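Local atomic coordinates of arginine kinase (Anthopleura japonica, PDB entry 4RF6), a protein that catalyses the reversible transfer of a phosphoryl group from ATP to L-arginine, giving phosphoarginine and ADP, with two phosphagen kinase units joined in tandem in one chain. Residues Asn107-Asn111 and Pro112-Lys116; Gly179-Glu182 and Lys183-Gln186; Val609-Ile612 and Asp613-Gly617; Cys699-Asp702 and Met703-Val707. All blocks are in the same frame, centred on the assembly; numbering follows the deposited sequence.

Contact 1: residues Asn107-Asn111 and Pro112-Lys116; sequences NSDMN and PAHVK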
loop_
_atom_site.group_PDB
_atom_site.type_symbol
_atom_site.label_atom_id
_atom_site.label_comp_id
_atom_site.label_asym_id
_atom_site.label_seq_id
_atom_site.Cartn_x
_atom_site.Cartn_y
_atom_site.Cartn_z
ATOM N N ASN A 107 -28.048 7.681 18.555
ATOM C CA ASN A 107 -28.517 7.933 17.198
ATOM C C ASN A 107 -27.564 7.395 16.132
ATOM O O ASN A 107 -26.372 7.698 16.144
ATOM C CB ASN A 107 -28.790 9.424 16.978
ATOM C CG ASN A 107 -29.923 9.938 17.843
ATOM O OD1 ASN A 107 -31.098 9.735 17.533
ATOM N ND2 ASN A 107 -29.578 10.602 18.940
ATOM N N SER A 108 -28.102 6.585 15.224
ATOM C CA SER A 108 -27.334 6.039 14.112
ATOM C C SER A 108 -27.425 6.977 12.917
ATOM O O SER A 108 -28.419 7.683 12.761
ATOM C CB SER A 108 -27.880 4.671 13.724
ATOM O OG SER A 108 -27.890 3.796 14.831
ATOM N N ASP A 109 -26.390 6.982 12.078
ATOM C CA ASP A 109 -26.394 7.787 10.862
ATOM C C ASP A 109 -25.396 7.214 9.864
ATOM O O ASP A 109 -24.181 7.389 10.002
ATOM C CB ASP A 109 -26.090 9.262 11.166
ATOM C CG ASP A 109 -26.191 10.154 9.935
ATOM O OD1 ASP A 109 -26.569 9.652 8.851
ATOM O OD2 ASP A 109 -25.896 11.364 10.061
ATOM N N MET A 110 -25.933 6.531 8.860
ATOM C CA MET A 110 -25.128 5.904 7.823
ATOM C C MET A 110 -25.326 6.591 6.473
ATOM O O MET A 110 -25.294 5.938 5.428
ATOM C CB MET A 110 -25.462 4.414 7.720
ATOM C CG MET A 110 -24.863 3.567 8.833
ATOM S SD MET A 110 -23.066 3.462 8.734
ATOM C CE MET A 110 -22.889 2.393 7.312
ATOM N N ASN A 111 -25.535 7.905 6.502
ATOM C CA ASN A 111 -25.595 8.700 5.278
ATOM C C ASN A 111 -24.263 9.400 5.040
ATOM O O ASN A 111 -23.972 10.419 5.670
ATOM C CB ASN A 111 -26.728 9.732 5.343
ATOM C CG ASN A 111 -26.995 10.393 4.000
ATOM O OD1 ASN A 111 -26.112 10.481 3.145
ATOM N ND2 ASN A 111 -28.221 10.863 3.809
ATOM N N PRO A 112 -23.459 8.861 4.109
ATOM C CA PRO A 112 -22.111 9.364 3.819
ATOM C C PRO A 112 -22.109 10.807 3.328
ATOM O O PRO A 112 -21.079 11.467 3.418
ATOM C CB PRO A 112 -21.626 8.433 2.701
ATOM C CG PRO A 112 -22.869 7.927 2.061
ATOM C CD PRO A 112 -23.845 7.776 3.191
ATOM N N ALA A 113 -23.238 11.286 2.815
ATOM C CA ALA A 113 -23.343 12.668 2.346
ATOM C C ALA A 113 -23.314 13.669 3.504
ATOM O O ALA A 113 -23.136 14.871 3.295
ATOM C CB ALA A 113 -24.600 12.852 1.511
ATOM N N HIS A 114 -23.512 13.173 4.724
ATOM C CA HIS A 114 -23.458 14.021 5.913
ATOM C C HIS A 114 -22.014 14.262 6.350
ATOM O O HIS A 114 -21.739 15.097 7.221
ATOM C CB HIS A 114 -24.260 13.398 7.059
ATOM C CG HIS A 114 -25.741 13.415 6.841
ATOM N ND1 HIS A 114 -26.635 12.928 7.769
ATOM C CD2 HIS A 114 -26.483 13.869 5.801
ATOM C CE1 HIS A 114 -27.866 13.072 7.308
ATOM N NE2 HIS A 114 -27.800 13.642 6.118
ATOM N N VAL A 115 -21.095 13.520 5.736
ATOM C CA VAL A 115 -19.671 13.671 6.015
ATOM C C VAL A 115 -19.036 14.646 5.027
ATOM O O VAL A 115 -19.245 14.545 3.818
ATOM C CB VAL A 115 -18.939 12.307 5.978
ATOM C CG1 VAL A 115 -17.429 12.498 5.907
ATOM C CG2 VAL A 115 -19.324 11.463 7.193
ATOM N N LYS A 116 -18.273 15.597 5.550
ATOM C CA LYS A 116 -17.570 16.554 4.705
ATOM C C LYS A 116 -16.081 16.263 4.814
ATOM O O LYS A 116 -15.428 16.669 5.778
ATOM C CB LYS A 116 -17.877 17.985 5.151
ATOM C CG LYS A 116 -19.370 18.283 5.294
ATOM C CD LYS A 116 -20.123 17.953 4.006
ATOM C CE LYS A 116 -21.558 18.484 4.021
ATOM N NZ LYS A 116 -22.495 17.626 4.803
#
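Asp109 and Asn111 meet His114 in a local, mainly polar turn contact at the protein surface, within the long loop that leads from helix 86-96 to strand 127-136. The imidazole is held in two ways. At its edge, His114 ND1 donates to Asp109 OD2 over 2.9 Å, nearly straight at 165° and in the ring plane, using the carboxylate's syn lone pair. Over one face lies Asn111, whose CB stands 3.9 Å from the centroid of the His114 ring, almost on the ring normal, a CH-pi contact; the amide beyond it stacks on the ring with the planes 19° apart. Asp109 also shapes the chain: its OD1 accepts from Asn111 N at 3.1 Å, forming an Asx turn, so one carboxylate serves both backbone and ring. Just beyond, residues 112-114 make a single 3-10 turn. With CG swung away from its own N (chi1 -169°), Asn111 turns OD1 to the start of this turn, where Ala113 N donates to Asn111 OD1 at 3.0 Å, while His114 N bonds to Asn111 O at 2.9 Å. Val345 of helix 344-370 touches both Asp109 and His114, and Met110 and Pro112 rest on Cys254 of helix 246-264.

Contact 2: residues Gly179-Glu182 and Lys183-Gln186; sequences GMDE and KTRQ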
loop_
_atom_site.group_PDB
_atom_site.type_symbol
_atom_site.label_atom_id
_atom_site.label_comp_id
_atom_site.label_asym_id
_atom_site.label_seq_id
_atom_site.Cartn_x
_atom_site.Cartn_y
_atom_site.Cartn_z
ATOM N N GLY A 179 -16.018 -26.265 2.360
ATOM C CA GLY A 179 -15.751 -26.685 0.996
ATOM C C GLY A 179 -14.615 -25.917 0.341
ATOM O O GLY A 179 -14.278 -26.167 -0.815
ATOM N N MET A 180 -14.021 -24.979 1.076
ATOM C CA MET A 180 -12.932 -24.172 0.522
ATOM C C MET A 180 -11.696 -25.023 0.238
ATOM O O MET A 180 -11.184 -25.701 1.133
ATOM C CB MET A 180 -12.571 -23.021 1.461
ATOM C CG MET A 180 -11.444 -22.134 0.944
ATOM S SD MET A 180 -10.894 -20.920 2.164
ATOM C CE MET A 180 -12.346 -19.879 2.265
ATOM N N ASP A 181 -11.217 -24.990 -1.005
ATOM C CA ASP A 181 -10.015 -25.745 -1.362
ATOM C C ASP A 181 -8.738 -25.047 -0.883
ATOM O O ASP A 181 -8.769 -23.874 -0.493
ATOM C CB ASP A 181 -9.969 -26.056 -2.868
ATOM C CG ASP A 181 -10.083 -24.814 -3.737
ATOM O OD1 ASP A 181 -9.538 -23.761 -3.360
ATOM O OD2 ASP A 181 -10.711 -24.899 -4.814
ATOM N N GLU A 182 -7.627 -25.777 -0.907
ATOM C CA GLU A 182 -6.351 -25.266 -0.409
ATOM C C GLU A 182 -5.863 -24.047 -1.185
ATOM O O GLU A 182 -5.327 -23.100 -0.602
ATOM C CB GLU A 182 -5.285 -26.367 -0.436
ATOM C CG GLU A 182 -3.855 -25.876 -0.201
ATOM C CD GLU A 182 -3.643 -25.263 1.178
ATOM O OE1 GLU A 182 -4.494 -25.470 2.072
ATOM O OE2 GLU A 182 -2.615 -24.575 1.370
ATOM N N LYS A 183 -6.053 -24.076 -2.499
ATOM C CA LYS A 183 -5.634 -22.981 -3.364
ATOM C C LYS A 183 -6.269 -21.655 -2.940
ATOM O O LYS A 183 -5.585 -20.639 -2.811
ATOM C CB LYS A 183 -6.002 -23.296 -4.815
ATOM C CG LYS A 183 -5.608 -22.210 -5.796
ATOM C CD LYS A 183 -5.919 -22.627 -7.221
ATOM C CE LYS A 183 -5.466 -21.573 -8.214
ATOM N NZ LYS A 183 -5.983 -21.862 -9.578
ATOM N N THR A 184 -7.581 -21.685 -2.716
ATOM C CA THR A 184 -8.340 -20.502 -2.311
ATOM C C THR A 184 -7.923 -20.017 -0.928
ATOM O O THR A 184 -7.770 -18.813 -0.697
ATOM C CB THR A 184 -9.851 -20.787 -2.302
ATOM O OG1 THR A 184 -10.274 -21.168 -3.617
ATOM C CG2 THR A 184 -10.638 -19.559 -1.857
ATOM N N ARG A 185 -7.754 -20.968 -0.013
ATOM C CA ARG A 185 -7.311 -20.681 1.344
ATOM C C ARG A 185 -5.996 -19.906 1.293
ATOM O O ARG A 185 -5.845 -18.866 1.944
ATOM C CB ARG A 185 -7.129 -21.992 2.114
ATOM C CG ARG A 185 -7.195 -21.868 3.632
ATOM C CD ARG A 185 -6.449 -23.016 4.310
ATOM N NE ARG A 185 -5.007 -22.902 4.098
ATOM C CZ ARG A 185 -4.159 -22.355 4.966
ATOM N NH1 ARG A 185 -4.596 -21.877 6.124
ATOM N NH2 ARG A 185 -2.866 -22.290 4.676
ATOM N N GLN A 186 -5.059 -20.412 0.494
ATOM C CA GLN A 186 -3.748 -19.792 0.328
ATOM C C GLN A 186 -3.862 -18.350 -0.158
ATOM O O GLN A 186 -3.193 -17.450 0.357
ATOM C CB GLN A 186 -2.914 -20.601 -0.670
ATOM C CG GLN A 186 -1.434 -20.285 -0.599
ATOM C CD GLN A 186 -0.941 -20.212 0.833
ATOM O OE1 GLN A 186 -0.965 -21.206 1.561
ATOM N NE2 GLN A 186 -0.514 -19.026 1.252
#
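Asp181 OD1 is gripped by two donors of one residue: the hydroxyl of Thr184 gives its proton to it, OG1 to OD1 2.7 Å, and the backbone Thr184 N reaches the same OD1 at 2.9 Å. The hydroxyl arrives on the syn side, somewhat out of the carboxylate plane, whereas the N-H comes in nearly along the C-O axis. Asp181 gets there by holding CG between its own N and carbonyl carbon (chi1 55°), which folds the carboxylate back over the first turn. This makes Asp181 the N-cap of helix 182-190, the helix that follows edge strand 172-176 of the first eight-stranded antiparallel sheet. Behind the cap, Met180 lays its chain against the turn: CG packs on Thr184 CB at 3.9 Å and SD lies 3.7 Å from Arg185 CA. Leu194, from a nearby loop, touches both Met180 and Arg185. On another side of the turn, Glu182 and Arg185 form a salt bridge, OE1 to NE 3.3 Å, with carboxylate and guanidinium planes 22° apart; its hydrogen bond is weak, bent to 137°. Two acidic side chains thus sit at the N-terminal end of the helix, where they would be expected to interact favourably with its dipole, and the doubly held OD1 takes up an amide N-H that has no helical carbonyl before it.

Contact 3: residues Val609-Ile612 and Asp613-Gly617; sequences VNEI and DKQLG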
loop_
_atom_site.group_PDB
_atom_site.type_symbol
_atom_site.label_atom_id
_atom_site.label_comp_id
_atom_site.label_asym_id
_atom_site.label_seq_id
_atom_site.Cartn_x
_atom_site.Cartn_y
_atom_site.Cartn_z
ATOM N N VAL A 609 8.389 0.078 -27.602
ATOM C CA VAL A 609 8.340 1.434 -27.052
ATOM C C VAL A 609 7.474 2.363 -27.906
ATOM O O VAL A 609 6.716 3.177 -27.379
ATOM C CB VAL A 609 9.748 2.017 -26.853
ATOM C CG1 VAL A 609 9.681 3.492 -26.472
ATOM C CG2 VAL A 609 10.487 1.231 -25.784
ATOM N N ASN A 610 7.570 2.232 -29.223
ATOM C CA ASN A 610 6.773 3.073 -30.112
ATOM C C ASN A 610 5.267 2.818 -29.991
ATOM O O ASN A 610 4.457 3.743 -30.096
ATOM C CB ASN A 610 7.246 2.916 -31.559
ATOM C CG ASN A 610 8.585 3.590 -31.806
ATOM O OD1 ASN A 610 8.914 4.582 -31.152
ATOM N ND2 ASN A 610 9.369 3.051 -32.741
ATOM N N GLU A 611 4.896 1.564 -29.768
ATOM C CA GLU A 611 3.492 1.216 -29.583
ATOM C C GLU A 611 2.949 1.848 -28.301
ATOM O O GLU A 611 1.850 2.402 -28.286
ATOM C CB GLU A 611 3.318 -0.305 -29.544
ATOM C CG GLU A 611 1.874 -0.753 -29.379
ATOM C CD GLU A 611 0.967 -0.202 -30.466
ATOM O OE1 GLU A 611 1.406 -0.141 -31.635
ATOM O OE2 GLU A 611 -0.183 0.174 -30.148
ATOM N N ILE A 612 3.735 1.767 -27.227
ATOM C CA ILE A 612 3.364 2.368 -25.948
ATOM C C ILE A 612 3.264 3.878 -26.092
ATOM O O ILE A 612 2.338 4.500 -25.565
ATOM C CB ILE A 612 4.372 2.007 -24.830
ATOM C CG1 ILE A 612 4.393 0.495 -24.596
ATOM C CG2 ILE A 612 4.020 2.721 -23.526
ATOM C CD1 ILE A 612 5.508 0.014 -23.676
ATOM N N ASP A 613 4.224 4.457 -26.812
ATOM C CA ASP A 613 4.265 5.896 -27.055
ATOM C C ASP A 613 2.988 6.341 -27.760
ATOM O O ASP A 613 2.315 7.274 -27.325
ATOM C CB ASP A 613 5.483 6.237 -27.922
ATOM C CG ASP A 613 5.856 7.711 -27.871
ATOM O OD1 ASP A 613 5.197 8.488 -27.146
ATOM O OD2 ASP A 613 6.836 8.084 -28.545
ATOM N N LYS A 614 2.665 5.659 -28.853
ATOM C CA LYS A 614 1.467 5.953 -29.631
ATOM C C LYS A 614 0.191 5.882 -28.775
ATOM O O LYS A 614 -0.701 6.724 -28.904
ATOM C CB LYS A 614 1.393 4.987 -30.816
ATOM C CG LYS A 614 0.028 4.838 -31.459
ATOM C CD LYS A 614 -0.025 3.541 -32.256
ATOM C CE LYS A 614 -1.398 3.293 -32.860
ATOM N NZ LYS A 614 -1.614 4.055 -34.119
ATOM N N GLN A 615 0.115 4.900 -27.879
ATOM C CA GLN A 615 -1.077 4.746 -27.047
ATOM C C GLN A 615 -1.137 5.696 -25.845
ATOM O O GLN A 615 -2.215 6.188 -25.494
ATOM C CB GLN A 615 -1.231 3.297 -26.577
ATOM C CG GLN A 615 -1.572 2.309 -27.687
ATOM C CD GLN A 615 -2.219 1.042 -27.161
ATOM O OE1 GLN A 615 -3.144 1.098 -26.350
ATOM N NE2 GLN A 615 -1.732 -0.110 -27.616
ATOM N N LEU A 616 0.012 5.961 -25.229
ATOM C CA LEU A 616 0.036 6.681 -23.953
ATOM C C LEU A 616 0.735 8.034 -23.986
ATOM O O LEU A 616 0.344 8.957 -23.265
ATOM C CB LEU A 616 0.693 5.816 -22.871
ATOM C CG LEU A 616 0.048 4.455 -22.614
ATOM C CD1 LEU A 616 0.791 3.697 -21.523
ATOM C CD2 LEU A 616 -1.413 4.620 -22.243
ATOM N N GLY A 617 1.788 8.144 -24.792
ATOM C CA GLY A 617 2.631 9.331 -24.774
ATOM C C GLY A 617 3.632 9.302 -23.627
ATOM O O GLY A 617 3.353 8.736 -22.561
HETATM O O HOH W 1 8.762 6.048 -28.898
#
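Glu611 sends CG away from its backbone N and then bends at chi2 (57°), which curls the carboxylate forward along the helix, while Gln615, extended beyond CG, brings its amide back to meet it. Gln615 NE2 donates to Glu611 OE2 at 3.0 Å with an angle of 153°, taking the anti lone pair, the one facing away from the other oxygen. Carboxylate and amide are turned 70° against each other, and the aliphatic part of Gln615 also presses on the acid, CG to Glu611 OE2 3.5 Å. Lys614 lays CD across the same carboxylate, though its NZ stays 5.7 Å from Glu611 OE2, so the opposite charges can attract only at a distance. All of this is i to i+4 or i to i+3 pairing on the last turns of helix 598-616, in the second catalytic domain. A water donates to both Asn610 OD1 (2.7 Å) and Asp613 OD2 (2.8 Å), bridging side chains three residues apart, and the amide nitrogen of Asn610 is bonded to Met462 O. On the inner side, Ile612 CG2 meets Leu616 CD1 at 3.9 Å, and both residues pack on Val514 of helix 501-516. Gly617 leaves the helix with positive phi; its N still reaches Asp613 O at 2.7 Å, and its backbone bonds to Lys491.

Contact 4: residues Cys699-Asp702 and Met703-Val707; sequences CVQD and MYNGV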
loop_
_atom_site.group_PDB
_atom_site.type_symbol
_atom_site.label_atom_id
_atom_site.label_comp_id
_atom_site.label_asym_id
_atom_site.label_seq_id
_atom_site.Cartn_x
_atom_site.Cartn_y
_atom_site.Cartn_z
ATOM N N CYS A 699 23.102 6.414 -30.398
ATOM C CA CYS A 699 23.695 5.678 -29.293
ATOM C C CYS A 699 23.925 4.217 -29.675
ATOM O O CYS A 699 25.011 3.670 -29.466
ATOM C CB CYS A 699 22.794 5.770 -28.062
ATOM S SG CYS A 699 23.324 4.714 -26.688
ATOM N N VAL A 700 22.906 3.591 -30.260
ATOM C CA VAL A 700 23.009 2.194 -30.681
ATOM C C VAL A 700 24.024 2.042 -31.811
ATOM O O VAL A 700 24.809 1.088 -31.837
ATOM C CB VAL A 700 21.639 1.643 -31.121
ATOM C CG1 VAL A 700 21.775 0.244 -31.680
ATOM C CG2 VAL A 700 20.659 1.653 -29.948
ATOM N N GLN A 701 24.016 2.986 -32.747
ATOM C CA GLN A 701 24.980 2.936 -33.845
ATOM C C GLN A 701 26.407 3.088 -33.313
ATOM O O GLN A 701 27.314 2.377 -33.751
ATOM C CB GLN A 701 24.684 4.021 -34.885
ATOM C CG GLN A 701 25.565 3.924 -36.123
ATOM C CD GLN A 701 25.236 2.718 -36.992
ATOM O OE1 GLN A 701 24.187 2.678 -37.639
ATOM N NE2 GLN A 701 26.133 1.730 -37.018
ATOM N N ASP A 702 26.596 4.018 -32.373
ATOM C CA ASP A 702 27.890 4.210 -31.716
ATOM C C ASP A 702 28.370 2.938 -31.032
ATOM O O ASP A 702 29.553 2.578 -31.105
ATOM C CB ASP A 702 27.790 5.312 -30.664
ATOM C CG ASP A 702 27.838 6.698 -31.260
ATOM O OD1 ASP A 702 28.222 6.816 -32.440
ATOM O OD2 ASP A 702 27.508 7.665 -30.537
ATOM N N MET A 703 27.454 2.264 -30.346
ATOM C CA MET A 703 27.802 1.032 -29.641
ATOM C C MET A 703 28.220 -0.036 -30.635
ATOM O O MET A 703 29.200 -0.756 -30.419
ATOM C CB MET A 703 26.628 0.530 -28.797
ATOM C CG MET A 703 26.890 -0.809 -28.121
ATOM S SD MET A 703 28.256 -0.728 -26.944
ATOM C CE MET A 703 27.569 0.450 -25.778
ATOM N N TYR A 704 27.480 -0.135 -31.733
ATOM C CA TYR A 704 27.801 -1.103 -32.768
ATOM C C TYR A 704 29.174 -0.814 -33.353
ATOM O O TYR A 704 29.983 -1.722 -33.515
ATOM C CB TYR A 704 26.758 -1.073 -33.891
ATOM C CG TYR A 704 27.092 -2.035 -35.011
ATOM C CD1 TYR A 704 26.723 -3.367 -34.928
ATOM C CD2 TYR A 704 27.797 -1.615 -36.136
ATOM C CE1 TYR A 704 27.024 -4.250 -35.931
ATOM C CE2 TYR A 704 28.115 -2.499 -37.151
ATOM C CZ TYR A 704 27.721 -3.817 -37.039
ATOM O OH TYR A 704 28.019 -4.723 -38.028
ATOM N N ASN A 705 29.423 0.452 -33.679
ATOM C CA ASN A 705 30.666 0.839 -34.327
ATOM C C ASN A 705 31.874 0.580 -33.430
ATOM O O ASN A 705 32.897 0.051 -33.881
ATOM C CB ASN A 705 30.612 2.314 -34.749
ATOM C CG ASN A 705 29.651 2.560 -35.896
ATOM O OD1 ASN A 705 29.277 1.630 -36.608
ATOM N ND2 ASN A 705 29.244 3.821 -36.083
ATOM N N GLY A 706 31.742 0.960 -32.162
ATOM C CA GLY A 706 32.790 0.765 -31.175
ATOM C C GLY A 706 33.126 -0.695 -30.952
ATOM O O GLY A 706 34.289 -1.087 -31.044
ATOM N N VAL A 707 32.103 -1.498 -30.663
ATOM C CA VAL A 707 32.265 -2.938 -30.454
ATOM C C VAL A 707 32.848 -3.627 -31.688
ATOM O O VAL A 707 33.651 -4.563 -31.573
ATOM C CB VAL A 707 30.931 -3.599 -30.038
ATOM C CG1 VAL A 707 31.057 -5.109 -29.986
ATOM C CG2 VAL A 707 30.480 -3.073 -28.673
#
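Gln701 and Asn705, one helical turn apart, join their amides: Gln701 NE2 donates to Asn705 OD1 at 3.2 Å. The bond is bent, 143° at the hydrogen, and the donor stands above the carbonyl plane of Asn705 instead of on a lone pair. The two amides lie at 26° to each other, with Asn705 ND2 set back against the aliphatic chain of Gln701, 3.7 Å from CG. Gln701 bends at chi2 (70°) to curl its amide forward, while Asn705 keeps CG beside its own N, folding its amide back toward the preceding turn. The same Gln701 NE2 also lies 3.8 Å from Tyr704 CD2, obliquely to the ring. Beneath them run regular i to i+4 backbone bonds, among them Asn705 N to Gln701 O at 2.9 Å, for this is the middle of helix 696-714, the C-terminal helix of the second catalytic domain. Further polar partners of Gln701 and Tyr704 lie outside the helix. Gln701 OE1 accepts from Asp468 N, its strongest partner, and Tyr704 OH is bonded to Pro470 O, so two residues about one turn apart on the helix are both tied to one loop. On its buried sides the helix packs against the sheet and another helix: Cys699 and Val700 touch Met638 of strand 638-645, Met703 touches Ile686 of strand 683-688, and Val700 fits against Phe602 of helix 598-616.

In the fold
All four contacts are local and follow in series, none nesting in or crossing another. From the N terminus, contact 1 closes a turn in the loop between helix 86-96 and strand 127-136, resting on helices 246-264 and 344-370. Contact 2 starts the helix after edge strand 172-176 of the same repeat; its centre lies about 38 Å from that of contact 1. Contacts 3 and 4 belong to the second repeat. They sit on helices 598-616 and 696-714, which touch where Val700 meets Phe602, although the contacts themselves come no nearer than about 11 Å between closest atoms. Contacts 1 and 4 are farthest apart, about 66 Å between centres, on opposite sides of the chain's centre.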